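Side-chain contacts in geranyltranstransferase (Roseobacter denitrificans, PDB 4LLS), which condenses isopentenyl diphosphate with allylic diphosphates to lengthen isoprenoid chains, probably making geranylgeranyl diphosphate for carotenoids and diterpenes: residues 99-104 with 131-136; 103-108 with 123-128. All blocks are in the same frame, centred on the assembly; numbering follows the deposited sequence.

Contact 1 (99-104 with 131-136). With CA (calcium ion), chain F; GST (geranyl S-thiolodiphosphate), chain D.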
# COMPACT_ATOMS: atom_id res chain seq x y z
N LEU A 99 3.11 10.83 2.39
CA LEU A 99 2.92 12.25 2.79
C LEU A 99 1.45 12.49 3.12
O LEU A 99 1.14 13.24 4.06
CB LEU A 99 3.38 13.22 1.73
CG LEU A 99 4.87 13.15 1.33
CD1 LEU A 99 5.18 14.19 0.27
CD2 LEU A 99 5.80 13.23 2.52
N VAL A 100 0.54 11.87 2.40
CA VAL A 100 -0.89 12.05 2.67
C VAL A 100 -1.16 11.55 4.08
O VAL A 100 -1.87 12.20 4.88
CB VAL A 100 -1.76 11.30 1.67
CG1 VAL A 100 -3.22 11.36 2.10
CG2 VAL A 100 -1.60 11.89 0.30
N HIS A 101 -0.66 10.38 4.41
CA HIS A 101 -0.84 9.85 5.77
C HIS A 101 -0.08 10.64 6.82
O HIS A 101 -0.65 10.91 7.88
CB HIS A 101 -0.55 8.34 5.83
CG HIS A 101 -1.61 7.53 5.16
ND1 HIS A 101 -1.66 6.15 5.24
CD2 HIS A 101 -2.73 7.90 4.50
CE1 HIS A 101 -2.71 5.71 4.59
NE2 HIS A 101 -3.37 6.75 4.11
N ASP A 102 1.16 11.03 6.56
CA ASP A 102 1.94 11.82 7.52
C ASP A 102 1.22 13.11 7.87
O ASP A 102 1.36 13.58 9.01
CB ASP A 102 3.34 12.13 6.96
CG ASP A 102 4.27 12.79 8.01
OD1 ASP A 102 4.57 12.15 9.04
OD2 ASP A 102 4.76 13.90 7.71
N ASP A 103 0.56 13.72 6.90
CA ASP A 103 -0.04 15.04 7.11
C ASP A 103 -1.28 14.95 8.01
O ASP A 103 -1.77 15.98 8.45
CB ASP A 103 -0.36 15.73 5.79
CG ASP A 103 0.91 16.23 5.03
OD1 ASP A 103 0.85 16.36 3.78
OD2 ASP A 103 1.93 16.47 5.67
N LEU A 104 -1.88 13.77 8.10
CA LEU A 104 -3.14 13.56 8.85
C LEU A 104 -3.12 14.22 10.22
O LEU A 104 -2.10 14.17 10.93
CB LEU A 104 -3.47 12.06 9.01
CG LEU A 104 -3.95 11.32 7.74
CD1 LEU A 104 -3.93 9.82 7.98
CD2 LEU A 104 -5.33 11.77 7.30
N ALA A 131 -7.22 7.71 -0.05
CA ALA A 131 -6.39 8.11 -1.17
C ALA A 131 -4.96 7.64 -0.92
O ALA A 131 -4.32 7.17 -1.87
CB ALA A 131 -6.41 9.63 -1.36
N GLY A 132 -4.42 7.78 0.30
CA GLY A 132 -3.10 7.26 0.59
C GLY A 132 -3.05 5.75 0.40
O GLY A 132 -2.12 5.24 -0.19
N ASP A 133 -4.10 5.03 0.82
CA ASP A 133 -4.16 3.59 0.71
C ASP A 133 -4.06 3.21 -0.78
O ASP A 133 -3.27 2.32 -1.16
CB ASP A 133 -5.45 3.05 1.33
CG ASP A 133 -5.43 3.01 2.83
OD1 ASP A 133 -4.34 3.15 3.42
OD2 ASP A 133 -6.53 2.82 3.40
N ALA A 134 -4.86 3.88 -1.64
CA ALA A 134 -4.93 3.54 -3.05
C ALA A 134 -3.65 3.91 -3.76
O ALA A 134 -3.34 3.33 -4.80
CB ALA A 134 -6.14 4.18 -3.74
N LEU A 135 -2.95 4.94 -3.27
CA LEU A 135 -1.68 5.34 -3.86
C LEU A 135 -0.58 4.33 -3.56
O LEU A 135 0.26 4.06 -4.43
CB LEU A 135 -1.27 6.74 -3.42
CG LEU A 135 -2.00 7.89 -4.12
CD1 LEU A 135 -1.71 9.19 -3.40
CD2 LEU A 135 -1.64 7.97 -5.59
N GLN A 136 -0.59 3.76 -2.37
CA GLN A 136 0.31 2.66 -2.10
C GLN A 136 0.03 1.53 -3.10
O GLN A 136 0.95 0.95 -3.71
CB GLN A 136 0.27 2.18 -0.66
CG GLN A 136 1.20 0.96 -0.50
CD GLN A 136 1.38 0.30 0.85
OE1 GLN A 136 2.10 -0.68 0.93
NE2 GLN A 136 0.74 0.80 1.87
CA CA F . 5.69 15.83 8.46
PA GST D . 7.88 17.02 6.00
O1A GST D . 7.90 17.23 4.49
O2A GST D . 8.73 18.01 6.79
O3A GST D . 6.47 16.86 6.55
O1B GST D . 8.56 15.59 6.19
PB GST D . 9.01 15.03 7.60
O2B GST D . 10.24 15.63 8.12
O3B GST D . 7.80 15.09 8.60
S1 GST D . 9.44 13.15 7.13
C1 GST D . 7.87 12.69 6.50
C2 GST D . 7.58 11.21 6.66
C3 GST D . 7.82 10.33 5.68
C10 GST D . 8.48 10.73 4.41
C4 GST D . 7.53 8.88 5.87
C5 GST D . 6.14 8.74 6.50
C6 GST D . 5.77 7.31 6.71
C7 GST D . 4.50 6.86 6.75
C9 GST D . 3.24 7.68 6.63
C8 GST D . 4.39 5.37 6.92
O HOH W 1 3.50 16.77 7.90
O HOH W 2 6.32 17.83 9.57
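Val100 and His101 pack on Gly132 and Asp133 in a buried helix-helix contact at the active site of the all-helical prenyltransferase fold. Helix 81-102 carries the chain into the first aspartate-rich motif, DDxxxxD, which runs from Asp102 to Asp108. Helix 125-144 is its partner. The two backbones are nearest at Val100 and Gly132, whose CA atoms are 5.7 Å apart. Gly132 has no CB, and the His101 ring comes close to its backbone at an oblique angle, with NE2 3.6 Å from Gly132 CA. The ring reaches there with CG anti to the carbonyl carbon (chi1 -71°). Asp133 OD1 lies at the ring edge, in its plane, 3.3 Å from His101 CE1. The carboxylate stands almost upright to the ring, 82° between planes. Val100 CG1 approaches Gly132 N more loosely.

The strongest polar partners of these groups lie elsewhere. His101 ND1 is hydrogen-bonded to Asp133 OD2 of the second subunit, and NE2 to Val129 O. These bonds fix the rotation of the ring. An alanine in place of His101 would probably leave Asp133 OD2 of the second subunit and Val129 O without this mate and open a gap beside Gly132.

The same turn also borders the substrate analogue: His101 CB is 3.9 Å from C9 of the geranyl chain. Asp103 acts from the second shell: its OD2 accepts a 2.7 Å hydrogen bond from water 1, a ligand of the calcium ion, and also pairs with Arg113. Asp102 OD2 binds that calcium directly at 2.3 Å.

Contact 2 (103-108 with 123-128). With CA (calcium ion), chain F; CA (calcium ion), chain G.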
# COMPACT_ATOMS: atom_id res chain seq x y z
N ASP A 103 0.56 13.72 6.90
CA ASP A 103 -0.04 15.04 7.11
C ASP A 103 -1.28 14.95 8.01
O ASP A 103 -1.77 15.98 8.45
CB ASP A 103 -0.36 15.73 5.79
CG ASP A 103 0.91 16.23 5.03
OD1 ASP A 103 0.85 16.36 3.78
OD2 ASP A 103 1.93 16.47 5.67
N LEU A 104 -1.88 13.77 8.10
CA LEU A 104 -3.14 13.56 8.85
C LEU A 104 -3.12 14.22 10.22
O LEU A 104 -2.10 14.17 10.93
CB LEU A 104 -3.47 12.06 9.01
CG LEU A 104 -3.95 11.32 7.74
CD1 LEU A 104 -3.93 9.82 7.98
CD2 LEU A 104 -5.33 11.77 7.30
N PRO A 105 -4.33 14.57 10.70
CA PRO A 105 -4.41 15.10 12.07
C PRO A 105 -3.82 14.21 13.18
O PRO A 105 -3.28 14.71 14.15
CB PRO A 105 -5.92 15.31 12.26
CG PRO A 105 -6.43 15.60 10.90
CD PRO A 105 -5.62 14.68 10.00
N CYS A 106 -3.98 12.89 13.05
CA CYS A 106 -3.49 11.97 14.05
C CYS A 106 -1.98 11.77 13.98
O CYS A 106 -1.40 11.07 14.80
CB CYS A 106 -4.23 10.64 13.93
SG CYS A 106 -3.86 9.65 12.46
N MET A 107 -1.36 12.29 12.91
CA MET A 107 0.08 12.23 12.76
C MET A 107 0.67 13.63 12.88
O MET A 107 0.64 14.22 13.97
CB MET A 107 0.42 11.56 11.41
CG MET A 107 -0.22 10.19 11.27
SD MET A 107 0.97 8.85 11.08
CE MET A 107 -0.15 7.45 11.02
N ASP A 108 1.15 14.22 11.79
CA ASP A 108 1.79 15.53 11.92
C ASP A 108 0.80 16.69 11.84
O ASP A 108 1.14 17.84 12.20
CB ASP A 108 2.93 15.70 10.90
CG ASP A 108 4.21 15.03 11.34
OD1 ASP A 108 4.23 14.24 12.31
OD2 ASP A 108 5.24 15.18 10.60
N TRP A 123 -10.58 17.81 1.35
CA TRP A 123 -11.68 16.88 1.42
C TRP A 123 -11.99 16.61 2.90
O TRP A 123 -12.58 17.46 3.57
CB TRP A 123 -11.32 15.62 0.60
CG TRP A 123 -11.40 15.82 -0.88
CD1 TRP A 123 -12.50 15.71 -1.65
CD2 TRP A 123 -10.33 16.19 -1.76
NE1 TRP A 123 -12.19 15.95 -2.96
CE2 TRP A 123 -10.86 16.27 -3.06
CE3 TRP A 123 -8.95 16.36 -1.60
CZ2 TRP A 123 -10.09 16.62 -4.18
CZ3 TRP A 123 -8.19 16.73 -2.71
CH2 TRP A 123 -8.76 16.85 -3.98
N ASP A 124 -11.55 15.47 3.44
CA ASP A 124 -11.76 15.10 4.83
C ASP A 124 -10.82 13.93 5.17
O ASP A 124 -10.07 13.47 4.28
CB ASP A 124 -13.24 14.72 5.10
CG ASP A 124 -13.76 13.62 4.19
OD1 ASP A 124 -14.98 13.60 3.94
OD2 ASP A 124 -12.99 12.75 3.73
N ASP A 125 -10.78 13.53 6.44
CA ASP A 125 -9.79 12.57 6.89
C ASP A 125 -10.01 11.24 6.15
O ASP A 125 -9.04 10.59 5.80
CB ASP A 125 -9.86 12.33 8.41
CG ASP A 125 -9.41 13.52 9.21
OD1 ASP A 125 -9.01 14.55 8.62
OD2 ASP A 125 -9.53 13.47 10.47
N ALA A 126 -11.25 10.79 6.01
CA ALA A 126 -11.50 9.46 5.40
C ALA A 126 -10.97 9.44 3.97
O ALA A 126 -10.36 8.45 3.52
CB ALA A 126 -12.99 9.15 5.36
N THR A 127 -11.22 10.51 3.24
CA THR A 127 -10.75 10.60 1.87
C THR A 127 -9.21 10.55 1.84
O THR A 127 -8.63 9.88 0.96
CB THR A 127 -11.28 11.89 1.21
OG1 THR A 127 -12.71 11.86 1.24
CG2 THR A 127 -10.83 12.00 -0.20
N ALA A 128 -8.55 11.17 2.82
CA ALA A 128 -7.10 11.18 2.89
C ALA A 128 -6.59 9.78 3.19
O ALA A 128 -5.63 9.30 2.56
CB ALA A 128 -6.60 12.19 3.89
CA CA F . 5.69 15.83 8.46
CA CA G . 6.75 13.74 12.29
O HOH W 1 3.50 16.77 7.90
O HOH W 2 6.32 17.83 9.57
O HOH W 3 8.46 14.67 11.22
O HOH W 4 5.60 11.44 12.36
O HOH W 5 6.92 12.59 10.24
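Leu104 and Pro105 meet Ala128 and Asp125 where the loop of the first aspartate-rich motif, DDxxxxD, passes the start of helix 125-144. Leu104 to Met107 form a type I beta turn, closed by Met107 N to Leu104 O at 2.8 Å. Leu104 has CG anti to its carbonyl carbon (chi1 -73°). The second torsion sends CD1 anti to CA and leaves CD2 turned back on the other branch, facing the helix. CD2 touches Ala128 CB at 3.7 Å, methyl against methyl. Pro105 and Asp125 approach from opposite directions. The outer corner of the proline ring, CG, lies 3.6 Å from Asp125 OD1, and CD sits close by. This is van der Waals contact of ring carbons with a carboxylate, near the surface. His120 touches both side chains, and Cys106 of the second subunit packs on Asp125.

Asp124 is the N-cap of the helix. Its CG sits between the backbone N and the carbonyl carbon (chi1 56°), which turns the carboxylate back over the first turn. OD2 accepts from Thr127 N at 2.9 Å, with a fairly straight angle of 158° at the hydrogen. Thr127 OG1 donates to the same OD2 at 2.7 Å, from above the carboxylate plane. Two bonds thus grip one oxygen and tie the cap to the helix.

Farther along the loop, Asp108 closes the motif. It chelates one calcium ion through both oxygens, a site that Glu182 shares. Its OD2 bridges two calcium ions, 2.3 Å from that of chain F and 2.7 Å from that of chain G.

Overall arrangement
Contact 1 is core and contact 2 only partly buried, with Pro105 exposed. Their centres are about 8 Å apart. Both set the region of the first aspartate-rich motif against helix 125-144, and they share Asp103 and Leu104. Contact 1 uses the end of helix 81-102; contact 2 uses the loop after it. In the core a histidine ring packs close to a glycine backbone and links to the second subunit through hydrogen bonds. Nearer the surface the meeting is of aliphatic carbons with a methyl and a carboxylate. Asp102 and Asp108 coordinate the same calcium ion, and Asp102 O lies 2.9 Å from Asp108 N, a probable hydrogen bond.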